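Long-range contacts in FMN-dependent nitronate monooxygenase (PDB 5LSM), which probably uses FMN and molecular oxygen to oxidise propionate 3-nitronate to 3-oxopropanoate, releasing nitrate and nitrite: residues I15-M20 with T239-C244; S130-L135 with I152-T157; G180-H185 with R274-I279; N269-R274 with N281-E286. All coordinates share one frame; numbering follows the deposited sequence.

In the fold
All four contacts are buried, but their distance from the flavin differs. Contacts 1, 2 and 3 touch FMN. Contacts 1 and 2 lie on the parallel barrel sheet: the first pairs its opening strand with the loop behind its last, the second joins two adjacent strands. Contact 3 belongs to the small antiparallel sheet, meets contact 2 where His132 NE2 bonds to His182 O, and shares Arg274 with contact 4. Contact 4, its centre about 17 Å from the centre of the chain, is the most peripheral. Chemistry follows place: phosphate bonds and apolar packing in contact 1, water-linked polar groups in contact 2, mainly backbone bonding in contact 3, aromatic packing in contact 4.

Contact 1: residues I15-M20 with T239-C244; sequences IIQAPM and TAYLLC. With FMN (flavin mononucleotide), chain I.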
# COMPACT_ATOMS: atom_id res chain seq x y z
N ILE A 15 -13.48 -14.15 -11.17
CA ILE A 15 -12.40 -13.32 -11.69
C ILE A 15 -12.96 -12.29 -12.68
O ILE A 15 -13.70 -12.64 -13.59
CB ILE A 15 -11.37 -14.17 -12.46
CG1 ILE A 15 -10.92 -15.37 -11.63
CG2 ILE A 15 -10.19 -13.33 -12.87
CD1 ILE A 15 -10.40 -15.01 -10.26
N ILE A 16 -12.58 -11.04 -12.49
CA ILE A 16 -12.87 -9.99 -13.48
C ILE A 16 -11.54 -9.59 -14.07
O ILE A 16 -10.57 -9.35 -13.34
CB ILE A 16 -13.55 -8.75 -12.85
CG1 ILE A 16 -14.87 -9.17 -12.17
CG2 ILE A 16 -13.79 -7.65 -13.91
CD1 ILE A 16 -15.59 -8.04 -11.47
N GLN A 17 -11.46 -9.60 -15.38
CA GLN A 17 -10.30 -9.10 -16.05
C GLN A 17 -10.40 -7.58 -16.15
O GLN A 17 -11.38 -7.04 -16.68
CB GLN A 17 -10.16 -9.76 -17.42
CG GLN A 17 -9.29 -9.02 -18.39
CD GLN A 17 -10.11 -8.30 -19.41
OE1 GLN A 17 -11.04 -8.87 -19.96
NE2 GLN A 17 -9.77 -7.04 -19.67
N ALA A 18 -9.41 -6.89 -15.58
CA ALA A 18 -9.46 -5.43 -15.47
C ALA A 18 -9.49 -4.75 -16.85
O ALA A 18 -8.69 -5.09 -17.73
CB ALA A 18 -8.27 -4.93 -14.66
N PRO A 19 -10.43 -3.82 -17.05
CA PRO A 19 -10.45 -3.08 -18.32
C PRO A 19 -9.25 -2.16 -18.40
O PRO A 19 -9.12 -1.28 -17.57
CB PRO A 19 -11.71 -2.24 -18.21
CG PRO A 19 -11.88 -2.04 -16.75
CD PRO A 19 -11.52 -3.37 -16.17
N MET A 20 -8.36 -2.39 -19.36
CA MET A 20 -7.11 -1.65 -19.40
C MET A 20 -7.00 -0.89 -20.71
O MET A 20 -6.72 -1.47 -21.75
CB MET A 20 -5.95 -2.61 -19.20
CG MET A 20 -5.99 -3.27 -17.84
SD MET A 20 -4.65 -4.41 -17.54
CE MET A 20 -5.20 -5.86 -18.41
N THR A 239 -2.67 -6.22 -14.16
CA THR A 239 -1.28 -6.35 -14.57
C THR A 239 -0.88 -7.76 -15.05
O THR A 239 -0.07 -7.89 -15.96
CB THR A 239 -0.37 -5.92 -13.42
OG1 THR A 239 -0.63 -4.54 -13.12
CG2 THR A 239 1.09 -6.10 -13.77
N ALA A 240 -1.49 -8.80 -14.48
CA ALA A 240 -1.06 -10.17 -14.76
C ALA A 240 -1.57 -10.71 -16.10
O ALA A 240 -1.07 -11.72 -16.58
CB ALA A 240 -1.47 -11.10 -13.62
N TYR A 241 -2.50 -10.01 -16.74
CA TYR A 241 -2.85 -10.31 -18.15
C TYR A 241 -1.97 -9.64 -19.22
O TYR A 241 -2.14 -9.91 -20.40
CB TYR A 241 -4.31 -9.93 -18.42
CG TYR A 241 -5.32 -10.85 -17.79
CD1 TYR A 241 -5.54 -12.10 -18.32
CD2 TYR A 241 -6.08 -10.45 -16.68
CE1 TYR A 241 -6.49 -12.95 -17.77
CE2 TYR A 241 -7.07 -11.27 -16.15
CZ TYR A 241 -7.26 -12.53 -16.70
OH TYR A 241 -8.21 -13.39 -16.18
N LEU A 242 -1.05 -8.75 -18.83
CA LEU A 242 -0.44 -7.81 -19.79
C LEU A 242 0.56 -8.45 -20.75
O LEU A 242 0.98 -7.82 -21.72
CB LEU A 242 0.26 -6.66 -19.06
CG LEU A 242 -0.64 -5.62 -18.40
CD1 LEU A 242 0.20 -4.65 -17.58
CD2 LEU A 242 -1.49 -4.88 -19.43
N LEU A 243 0.96 -9.69 -20.48
CA LEU A 243 1.84 -10.41 -21.38
C LEU A 243 1.11 -11.48 -22.18
O LEU A 243 1.74 -12.19 -22.97
CB LEU A 243 3.00 -11.07 -20.60
CG LEU A 243 4.05 -10.15 -19.98
CD1 LEU A 243 5.20 -10.99 -19.43
CD2 LEU A 243 4.56 -9.15 -20.98
N CYS A 244 -0.20 -11.62 -21.95
CA CYS A 244 -1.00 -12.59 -22.71
C CYS A 244 -1.04 -12.19 -24.17
O CYS A 244 -1.05 -11.00 -24.49
CB CYS A 244 -2.44 -12.64 -22.18
SG CYS A 244 -2.55 -13.30 -20.51
N1 FMN I . -9.38 0.88 -14.77
C2 FMN I . -10.44 1.44 -15.42
O2 FMN I . -11.51 1.64 -14.79
N3 FMN I . -10.38 1.81 -16.71
C4 FMN I . -9.27 1.63 -17.44
O4 FMN I . -9.21 1.99 -18.64
C4A FMN I . -8.08 1.04 -16.80
N5 FMN I . -6.96 0.83 -17.49
C5A FMN I . -5.90 0.23 -16.94
C6 FMN I . -4.78 0.01 -17.74
C7 FMN I . -3.66 -0.61 -17.23
C7M FMN I . -2.47 -0.79 -18.14
C8 FMN I . -3.65 -1.06 -15.81
C8M FMN I . -2.42 -1.73 -15.25
C9 FMN I . -4.77 -0.84 -14.99
C9A FMN I . -5.92 -0.20 -15.51
N10 FMN I . -7.11 0.01 -14.75
C10 FMN I . -8.20 0.65 -15.38
C1' FMN I . -7.23 -0.35 -13.32
C2' FMN I . -7.70 -1.78 -13.14
O2' FMN I . -9.13 -1.83 -13.31
C3' FMN I . -7.33 -2.31 -11.75
O3' FMN I . -7.67 -1.34 -10.75
C4' FMN I . -5.84 -2.62 -11.57
O4' FMN I . -5.22 -3.14 -12.75
C5' FMN I . -5.69 -3.59 -10.42
O5' FMN I . -4.32 -3.79 -10.06
P FMN I . -3.34 -4.83 -10.81
O1P FMN I . -4.18 -6.01 -11.24
O2P FMN I . -2.34 -5.15 -9.73
O3P FMN I . -2.82 -4.01 -11.94
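At the C-terminal mouth of the TIM barrel, where FMN binds, Gln17 and Met20, from the first barrel strand and the loop after it, meet Tyr241 and Leu242, from the loop that follows the last strand. The tie between the two segments is apolar. Gln17 lays its aliphatic part over one face of the Tyr241 ring, CG lying 4.2 Å from the ring centroid and displaced toward the rim. With CG anti to the backbone N (chi1 161°) the chain starts out toward the ring, then bends at chi2 and turns its amide back, where Gln17 NE2 gives a bent hydrogen bond of 3.0 Å to Ala18 O. The amide stands nearly upright to the tyrosine plane. At the far end of the ring, Tyr241 OH touches Ile15 CG2 and is hydrogen-bonded to Thr340.

Thr239, alongside Gly180, bonds to the phosphate, and Gly217 N and Gly238 N, after the seventh and eighth strands, also bond to FMN, consistent with the phosphate site usual in this fold. Thr239 N donates to FMN O3P at 3.1 Å and more weakly to O1P, while Thr239 OG1 bonds to the same O3P at 2.5 Å.

Met20 lies between cofactor and loop: its CG is 3.5 Å from FMN C6, under one face of the dimethylbenzene ring, and its SD reaches Leu242 CD2 at 3.7 Å.

Contact 2: residues S130-L135 with I152-T157; sequences SFHFGL and ISTATT. With FMN (flavin mononucleotide), chain I.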
# COMPACT_ATOMS: atom_id res chain seq x y z
N SER A 130 -19.01 -0.65 -15.90
CA SER A 130 -18.15 -0.26 -14.82
C SER A 130 -17.74 1.17 -15.11
O SER A 130 -17.68 1.57 -16.26
CB SER A 130 -16.92 -1.18 -14.72
OG SER A 130 -16.23 -1.25 -15.97
N PHE A 131 -17.48 1.93 -14.05
CA PHE A 131 -17.07 3.32 -14.18
C PHE A 131 -15.81 3.53 -13.37
O PHE A 131 -15.65 2.92 -12.32
CB PHE A 131 -18.18 4.26 -13.68
CG PHE A 131 -19.33 4.37 -14.62
CD1 PHE A 131 -19.18 5.01 -15.84
CD2 PHE A 131 -20.53 3.76 -14.34
CE1 PHE A 131 -20.22 5.06 -16.74
CE2 PHE A 131 -21.59 3.85 -15.23
CZ PHE A 131 -21.43 4.50 -16.43
N HIS A 132 -14.91 4.34 -13.91
CA HIS A 132 -13.78 4.90 -13.16
C HIS A 132 -14.00 6.40 -12.83
O HIS A 132 -14.51 7.16 -13.67
CB HIS A 132 -12.50 4.74 -13.99
CG HIS A 132 -11.31 4.31 -13.21
ND1 HIS A 132 -11.32 3.21 -12.39
CD2 HIS A 132 -10.05 4.80 -13.18
CE1 HIS A 132 -10.11 3.03 -11.87
NE2 HIS A 132 -9.33 4.00 -12.32
N PHE A 133 -13.56 6.80 -11.65
CA PHE A 133 -13.76 8.16 -11.12
C PHE A 133 -15.23 8.42 -10.76
O PHE A 133 -15.77 9.47 -11.09
CB PHE A 133 -13.26 9.26 -12.09
CG PHE A 133 -11.95 8.94 -12.77
CD1 PHE A 133 -10.84 8.64 -12.03
CD2 PHE A 133 -11.85 8.98 -14.14
CE1 PHE A 133 -9.64 8.32 -12.65
CE2 PHE A 133 -10.66 8.63 -14.77
CZ PHE A 133 -9.55 8.33 -14.02
N GLY A 134 -15.86 7.47 -10.07
CA GLY A 134 -17.22 7.67 -9.51
C GLY A 134 -18.35 7.16 -10.40
O GLY A 134 -18.31 6.05 -10.91
N LEU A 135 -19.39 7.97 -10.55
CA LEU A 135 -20.56 7.59 -11.30
C LEU A 135 -21.06 8.75 -12.13
O LEU A 135 -20.88 9.90 -11.77
CB LEU A 135 -21.66 7.13 -10.34
CG LEU A 135 -21.40 5.84 -9.57
CD1 LEU A 135 -22.46 5.67 -8.49
CD2 LEU A 135 -21.37 4.64 -10.51
N ILE A 152 -21.11 -1.23 -11.60
CA ILE A 152 -20.03 -1.21 -10.61
C ILE A 152 -19.09 -0.00 -10.79
O ILE A 152 -19.00 0.57 -11.88
CB ILE A 152 -19.20 -2.50 -10.66
CG1 ILE A 152 -18.44 -2.61 -11.98
CG2 ILE A 152 -20.10 -3.71 -10.49
CD1 ILE A 152 -17.52 -3.80 -12.03
N SER A 153 -18.39 0.38 -9.71
CA SER A 153 -17.44 1.50 -9.75
C SER A 153 -16.34 1.32 -8.74
O SER A 153 -16.41 0.43 -7.88
CB SER A 153 -18.13 2.83 -9.52
OG SER A 153 -17.18 3.89 -9.50
N THR A 154 -15.30 2.15 -8.85
CA THR A 154 -14.10 1.96 -8.06
C THR A 154 -14.12 2.87 -6.80
O THR A 154 -14.50 4.02 -6.87
CB THR A 154 -12.81 2.17 -8.92
OG1 THR A 154 -12.55 0.99 -9.72
CG2 THR A 154 -11.60 2.42 -8.05
N ALA A 155 -13.82 2.29 -5.65
CA ALA A 155 -13.63 3.05 -4.41
C ALA A 155 -12.19 2.91 -3.96
O ALA A 155 -11.67 1.79 -3.92
CB ALA A 155 -14.54 2.50 -3.34
N THR A 156 -11.56 4.03 -3.61
CA THR A 156 -10.22 4.00 -3.00
C THR A 156 -10.21 4.34 -1.51
O THR A 156 -9.14 4.37 -0.90
CB THR A 156 -9.23 4.96 -3.69
OG1 THR A 156 -9.63 6.33 -3.47
CG2 THR A 156 -9.13 4.65 -5.19
N THR A 157 -11.39 4.59 -0.94
CA THR A 157 -11.53 4.77 0.49
C THR A 157 -12.90 4.22 0.92
O THR A 157 -13.77 3.97 0.08
CB THR A 157 -11.50 6.27 0.87
OG1 THR A 157 -12.59 6.95 0.22
CG2 THR A 157 -10.18 6.92 0.51
N1 FMN I . -9.38 0.88 -14.77
C2 FMN I . -10.44 1.44 -15.42
O2 FMN I . -11.51 1.64 -14.79
N3 FMN I . -10.38 1.81 -16.71
C4 FMN I . -9.27 1.63 -17.44
O4 FMN I . -9.21 1.99 -18.64
C4A FMN I . -8.08 1.04 -16.80
N5 FMN I . -6.96 0.83 -17.49
C5A FMN I . -5.90 0.23 -16.94
C6 FMN I . -4.78 0.01 -17.74
C7 FMN I . -3.66 -0.61 -17.23
C7M FMN I . -2.47 -0.79 -18.14
C8 FMN I . -3.65 -1.06 -15.81
C8M FMN I . -2.42 -1.73 -15.25
C9 FMN I . -4.77 -0.84 -14.99
C9A FMN I . -5.92 -0.20 -15.51
N10 FMN I . -7.11 0.01 -14.75
C10 FMN I . -8.20 0.65 -15.38
C1' FMN I . -7.23 -0.35 -13.32
C2' FMN I . -7.70 -1.78 -13.14
O2' FMN I . -9.13 -1.83 -13.31
C3' FMN I . -7.33 -2.31 -11.75
O3' FMN I . -7.67 -1.34 -10.75
C4' FMN I . -5.84 -2.62 -11.57
O4' FMN I . -5.22 -3.14 -12.75
C5' FMN I . -5.69 -3.59 -10.42
O5' FMN I . -4.32 -3.79 -10.06
P FMN I . -3.34 -4.83 -10.81
O1P FMN I . -4.18 -6.01 -11.24
O2P FMN I . -2.34 -5.15 -9.73
O3P FMN I . -2.82 -4.01 -11.94
O HOH W 1 -13.28 1.31 -12.09
O HOH W 2 -14.24 5.41 -9.13
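The imidazole of His132 has the flavin on one face, with FMN C2 above its rim, and Thr154 OG1 and water 1 at its edge; its CD2 lies over one face of the Phe133 ring, toward the rim. FMN O2, 2.9 Å from His132 ND1, sits over the imidazole face. Water 1 makes the in-plane link instead, 2.7 Å from His132 ND1 and within bonding distance of Thr154 OG1 and Phe131 O. Water 1 is also 3.2 Å from FMN O2, with more acceptors around it than its two protons can serve. His132 NE2 is hydrogen-bonded to His182 O. A phenylalanine in place of His132 would probably leave both water 1 and the His182 carbonyl without a ring nitrogen to bond.

Behind this site strands 128-132 and 150-155 run parallel, joined through helix 138-145 in a beta-alpha-beta unit; Phe131 N donates to Ile152 O at 3.0 Å, and Ser130 CB packs on Ile152 CG1. A chi1 of 177° turns Ser153 OG from its own amide to donate to Gly134 O at 2.8 Å, and water 2 bridges Gly134 N to Thr154 O. Direct bonds and two waters share the polar groups, and water 1, if it donates to FMN O2, could help polarise that carbonyl.

Contact 3: residues G180-H185 with R274-I279; sequences GGHRGH and RPARGI. With FMN (flavin mononucleotide), chain I.
Gly181 O draws two hydrogens from residues 276-277: Arg277 N donates to it at 3.0 Å in a nearly straight bond (166°), though from well above the carbonyl plane, and Ala276 CA adds a weaker C-H contact. The return bond, Gly181 N to Arg277 O at 3.3 Å, is longer but lies in the carbonyl plane on a lone pair. Two residues away on each side, Pro275 O accepts from Arg183 N at 3.0 Å and is also approached by His182 CA.

These bonds make 181-182 an edge strand of a three-stranded antiparallel sheet, with Gly181 and Arg277 as a hydrogen-bonded pair and His182 and Ala276 as a non-hydrogen-bonded one. The sheet stands beside the flavin: the two glycines, bare of side chains, bring their backbone up to its dimethylbenzene ring, and Gly180 N donates to FMN O3P at 3.2 Å.

Ala276 CB sits over one face of the His182 ring, 3.9 Å from its centroid, while His182 CD2 rests on Arg274 CB at 3.7 Å. The polar end of His182 is held by Ser272, through NE2. An alanine at His182 would remove the ring from above Ala276 and would probably leave Ser272 OG without its imidazole partner.

Farther along, a bend at chi3 (90°) in the Arg274 chain carries its guanidinium over the His185 ring, where NH2 lies 3.5 Å above the centre, the two planes 33° apart, and Pro275 CG meets the edge of that ring at His185 CE1.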
# COMPACT_ATOMS: atom_id res chain seq x y z
N GLY A 180 -2.10 -1.12 -10.67
CA GLY A 180 -1.65 -0.38 -11.85
C GLY A 180 -2.70 0.58 -12.39
O GLY A 180 -3.87 0.49 -12.03
N GLY A 181 -2.26 1.51 -13.24
CA GLY A 181 -3.17 2.46 -13.87
C GLY A 181 -3.65 3.54 -12.93
O GLY A 181 -3.11 3.75 -11.88
N HIS A 182 -4.67 4.27 -13.34
CA HIS A 182 -5.08 5.45 -12.59
C HIS A 182 -5.69 5.05 -11.27
O HIS A 182 -6.46 4.08 -11.19
CB HIS A 182 -6.10 6.29 -13.39
CG HIS A 182 -5.48 7.14 -14.45
ND1 HIS A 182 -5.36 6.73 -15.76
CD2 HIS A 182 -5.03 8.42 -14.42
CE1 HIS A 182 -4.79 7.69 -16.48
NE2 HIS A 182 -4.59 8.73 -15.69
N ARG A 183 -5.41 5.84 -10.25
CA ARG A 183 -6.24 5.88 -9.08
C ARG A 183 -7.64 6.35 -9.49
O ARG A 183 -7.78 7.35 -10.21
CB ARG A 183 -5.64 6.81 -8.02
CG ARG A 183 -4.18 6.54 -7.66
CD ARG A 183 -3.95 5.07 -7.29
NE ARG A 183 -4.68 4.71 -6.08
CZ ARG A 183 -5.11 3.48 -5.78
NH1 ARG A 183 -4.90 2.45 -6.61
NH2 ARG A 183 -5.72 3.28 -4.62
N GLY A 184 -8.67 5.63 -9.04
CA GLY A 184 -10.04 5.91 -9.39
C GLY A 184 -10.76 6.72 -8.32
O GLY A 184 -11.99 6.68 -8.24
N HIS A 185 -9.99 7.48 -7.54
CA HIS A 185 -10.54 8.35 -6.48
C HIS A 185 -11.33 9.53 -7.01
O HIS A 185 -11.17 9.94 -8.15
CB HIS A 185 -9.42 8.88 -5.58
CG HIS A 185 -8.51 9.85 -6.26
ND1 HIS A 185 -7.37 9.47 -6.91
CD2 HIS A 185 -8.59 11.19 -6.41
CE1 HIS A 185 -6.75 10.53 -7.39
NE2 HIS A 185 -7.49 11.59 -7.13
N ARG A 274 -3.53 13.06 -13.87
CA ARG A 274 -4.11 12.38 -12.72
C ARG A 274 -3.18 11.27 -12.24
O ARG A 274 -2.53 10.60 -13.05
CB ARG A 274 -5.50 11.81 -13.09
CG ARG A 274 -6.66 12.67 -12.59
CD ARG A 274 -8.02 12.05 -12.85
NE ARG A 274 -8.41 11.23 -11.71
CZ ARG A 274 -9.40 11.49 -10.88
NH1 ARG A 274 -10.25 12.48 -11.09
NH2 ARG A 274 -9.59 10.68 -9.86
N PRO A 275 -3.09 11.10 -10.92
CA PRO A 275 -2.23 10.04 -10.36
C PRO A 275 -2.48 8.66 -10.99
O PRO A 275 -3.60 8.17 -10.95
CB PRO A 275 -2.60 10.01 -8.89
CG PRO A 275 -3.19 11.34 -8.61
CD PRO A 275 -3.86 11.79 -9.88
N ALA A 276 -1.44 8.07 -11.57
CA ALA A 276 -1.51 6.71 -12.08
C ALA A 276 -0.20 5.98 -11.78
O ALA A 276 0.88 6.60 -11.79
CB ALA A 276 -1.77 6.74 -13.58
N ARG A 277 -0.28 4.66 -11.56
CA ARG A 277 0.90 3.87 -11.19
C ARG A 277 1.53 3.24 -12.42
O ARG A 277 0.87 2.50 -13.17
CB ARG A 277 0.56 2.78 -10.17
CG ARG A 277 1.77 1.95 -9.71
CD ARG A 277 1.42 0.87 -8.67
NE ARG A 277 1.03 1.47 -7.39
CZ ARG A 277 1.86 2.06 -6.53
NH1 ARG A 277 3.17 2.06 -6.73
NH2 ARG A 277 1.38 2.66 -5.45
N GLY A 278 2.82 3.51 -12.61
CA GLY A 278 3.56 2.92 -13.72
C GLY A 278 5.01 2.67 -13.38
O GLY A 278 5.53 3.29 -12.49
N ILE A 279 5.64 1.75 -14.10
CA ILE A 279 7.07 1.51 -13.94
C ILE A 279 7.83 2.84 -14.03
O ILE A 279 7.47 3.70 -14.83
CB ILE A 279 7.58 0.53 -14.99
CG1 ILE A 279 6.93 -0.85 -14.79
CG2 ILE A 279 9.10 0.38 -14.88
CD1 ILE A 279 6.96 -1.71 -16.02
N1 FMN I . -9.38 0.88 -14.77
C2 FMN I . -10.44 1.44 -15.42
O2 FMN I . -11.51 1.64 -14.79
N3 FMN I . -10.38 1.81 -16.71
C4 FMN I . -9.27 1.63 -17.44
O4 FMN I . -9.21 1.99 -18.64
C4A FMN I . -8.08 1.04 -16.80
N5 FMN I . -6.96 0.83 -17.49
C5A FMN I . -5.90 0.23 -16.94
C6 FMN I . -4.78 0.01 -17.74
C7 FMN I . -3.66 -0.61 -17.23
C7M FMN I . -2.47 -0.79 -18.14
C8 FMN I . -3.65 -1.06 -15.81
C8M FMN I . -2.42 -1.73 -15.25
C9 FMN I . -4.77 -0.84 -14.99
C9A FMN I . -5.92 -0.20 -15.51
N10 FMN I . -7.11 0.01 -14.75
C10 FMN I . -8.20 0.65 -15.38
C1' FMN I . -7.23 -0.35 -13.32
C2' FMN I . -7.70 -1.78 -13.14
O2' FMN I . -9.13 -1.83 -13.31
C3' FMN I . -7.33 -2.31 -11.75
O3' FMN I . -7.67 -1.34 -10.75
C4' FMN I . -5.84 -2.62 -11.57
O4' FMN I . -5.22 -3.14 -12.75
C5' FMN I . -5.69 -3.59 -10.42
O5' FMN I . -4.32 -3.79 -10.06
P FMN I . -3.34 -4.83 -10.81
O1P FMN I . -4.18 -6.01 -11.24
O2P FMN I . -2.34 -5.15 -9.73
O3P FMN I . -2.82 -4.01 -11.94

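Contact 4: residues N269-R274 with N281-E286; sequences NLFSGR and NRFMAE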
# COMPACT_ATOMS: atom_id res chain seq x y z
N ASN A 269 1.48 11.85 -12.11
CA ASN A 269 0.47 12.59 -12.89
C ASN A 269 1.02 13.12 -14.22
O ASN A 269 0.33 13.86 -14.93
CB ASN A 269 -0.11 13.73 -12.07
CG ASN A 269 0.93 14.81 -11.71
OD1 ASN A 269 2.11 14.55 -11.60
ND2 ASN A 269 0.45 16.00 -11.45
N LEU A 270 2.23 12.71 -14.57
CA LEU A 270 2.98 13.39 -15.63
C LEU A 270 2.39 13.13 -17.01
O LEU A 270 2.55 13.95 -17.90
CB LEU A 270 4.47 12.99 -15.61
CG LEU A 270 5.31 13.58 -14.47
CD1 LEU A 270 6.69 12.97 -14.43
CD2 LEU A 270 5.45 15.09 -14.61
N PHE A 271 1.72 12.00 -17.20
CA PHE A 271 1.30 11.58 -18.53
C PHE A 271 -0.14 11.96 -18.85
O PHE A 271 -0.53 11.97 -20.01
CB PHE A 271 1.45 10.07 -18.69
CG PHE A 271 2.84 9.58 -18.45
CD1 PHE A 271 3.77 9.60 -19.47
CD2 PHE A 271 3.23 9.20 -17.18
CE1 PHE A 271 5.06 9.16 -19.25
CE2 PHE A 271 4.53 8.76 -16.95
CZ PHE A 271 5.44 8.75 -17.98
N SER A 272 -0.94 12.19 -17.82
CA SER A 272 -2.38 12.34 -18.01
C SER A 272 -2.99 13.56 -17.28
O SER A 272 -4.00 14.10 -17.73
CB SER A 272 -3.07 11.06 -17.55
OG SER A 272 -3.01 10.97 -16.14
N GLY A 273 -2.38 13.99 -16.18
CA GLY A 273 -2.99 14.97 -15.27
C GLY A 273 -3.51 14.39 -13.96
O GLY A 273 -3.95 15.12 -13.07
N ARG A 274 -3.53 13.06 -13.87
CA ARG A 274 -4.11 12.38 -12.72
C ARG A 274 -3.18 11.27 -12.24
O ARG A 274 -2.53 10.60 -13.05
CB ARG A 274 -5.50 11.81 -13.09
CG ARG A 274 -6.66 12.67 -12.59
CD ARG A 274 -8.02 12.05 -12.85
NE ARG A 274 -8.41 11.23 -11.71
CZ ARG A 274 -9.40 11.49 -10.88
NH1 ARG A 274 -10.25 12.48 -11.09
NH2 ARG A 274 -9.59 10.68 -9.86
N ASN A 281 10.32 5.64 -14.85
CA ASN A 281 11.20 5.96 -15.97
C ASN A 281 11.88 7.33 -15.82
O ASN A 281 11.73 8.00 -14.78
CB ASN A 281 10.46 5.81 -17.31
CG ASN A 281 9.17 6.63 -17.40
OD1 ASN A 281 9.04 7.69 -16.83
ND2 ASN A 281 8.24 6.15 -18.19
N ARG A 282 12.70 7.71 -16.80
CA ARG A 282 13.50 8.94 -16.72
C ARG A 282 12.59 10.15 -16.51
O ARG A 282 12.87 11.02 -15.67
CB ARG A 282 14.32 9.12 -18.01
CG ARG A 282 15.15 10.41 -18.09
CD ARG A 282 15.69 10.62 -19.50
NE ARG A 282 16.23 11.96 -19.72
CZ ARG A 282 16.48 12.48 -20.92
NH1 ARG A 282 16.23 11.78 -22.02
NH2 ARG A 282 16.93 13.73 -21.04
N PHE A 283 11.52 10.20 -17.30
CA PHE A 283 10.60 11.33 -17.26
C PHE A 283 10.06 11.49 -15.82
O PHE A 283 10.14 12.58 -15.24
CB PHE A 283 9.48 11.14 -18.30
CG PHE A 283 8.55 12.31 -18.44
CD1 PHE A 283 9.02 13.62 -18.45
CD2 PHE A 283 7.19 12.11 -18.58
CE1 PHE A 283 8.16 14.69 -18.58
CE2 PHE A 283 6.32 13.17 -18.68
CZ PHE A 283 6.80 14.46 -18.68
N MET A 284 9.67 10.38 -15.19
CA MET A 284 9.15 10.44 -13.83
C MET A 284 10.25 10.82 -12.84
O MET A 284 10.01 11.63 -11.93
CB MET A 284 8.52 9.12 -13.42
CG MET A 284 7.31 8.70 -14.25
SD MET A 284 6.96 6.95 -13.95
CE MET A 284 6.43 6.42 -15.58
N ALA A 285 11.43 10.24 -12.99
CA ALA A 285 12.55 10.54 -12.09
C ALA A 285 12.99 12.01 -12.16
O ALA A 285 13.32 12.61 -11.14
CB ALA A 285 13.71 9.62 -12.36
N GLU A 286 12.95 12.62 -13.36
CA GLU A 286 13.51 13.96 -13.55
C GLU A 286 12.48 15.04 -13.31
O GLU A 286 12.84 16.13 -12.91
CB GLU A 286 14.10 14.13 -14.96
CG GLU A 286 15.35 13.30 -15.19
CD GLU A 286 15.87 13.39 -16.61
OE1 GLU A 286 15.23 14.07 -17.44
OE2 GLU A 286 16.90 12.75 -16.91
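The Phe283 ring swings out opposite its own backbone N (chi1 -174°), and Phe271 sets its CG beside the backbone N (chi1 -57°), which brings the edge of one ring to the face of the other. The edge of Phe283 is directed at the face of Phe271 in an offset edge-to-face pair, with centroids 5.5 Å apart and planes at 77°. The nearest atoms are Phe271 CE1 and Phe283 CD2, 3.7 Å apart. Leu270 covers one face of the Phe283 ring, its CD1 standing 4.3 Å from the centroid and almost on the normal, while Leu270 CB touches Phe283 CE2. Met284 reaches the edge of the Phe271 ring, CE lying 3.3 Å from Phe271 CE2.

The contact joins the turn between strands 265-268 and 276-279, shaped in part by an ST turn at Ser272, to the first turn of helix 282-287, which follows the second of these strands. Asn281 is the N-cap of that helix: its OD1 accepts from Met284 N at 3.2 Å, nearly along the C=O axis, and the same side chain comes up against Phe271 CZ.

Outside the two segments, the ring of Phe319 meets that of Phe283, their planes at about 35°. Trp86 of helix 80-89 packs against both Leu270 and Phe283.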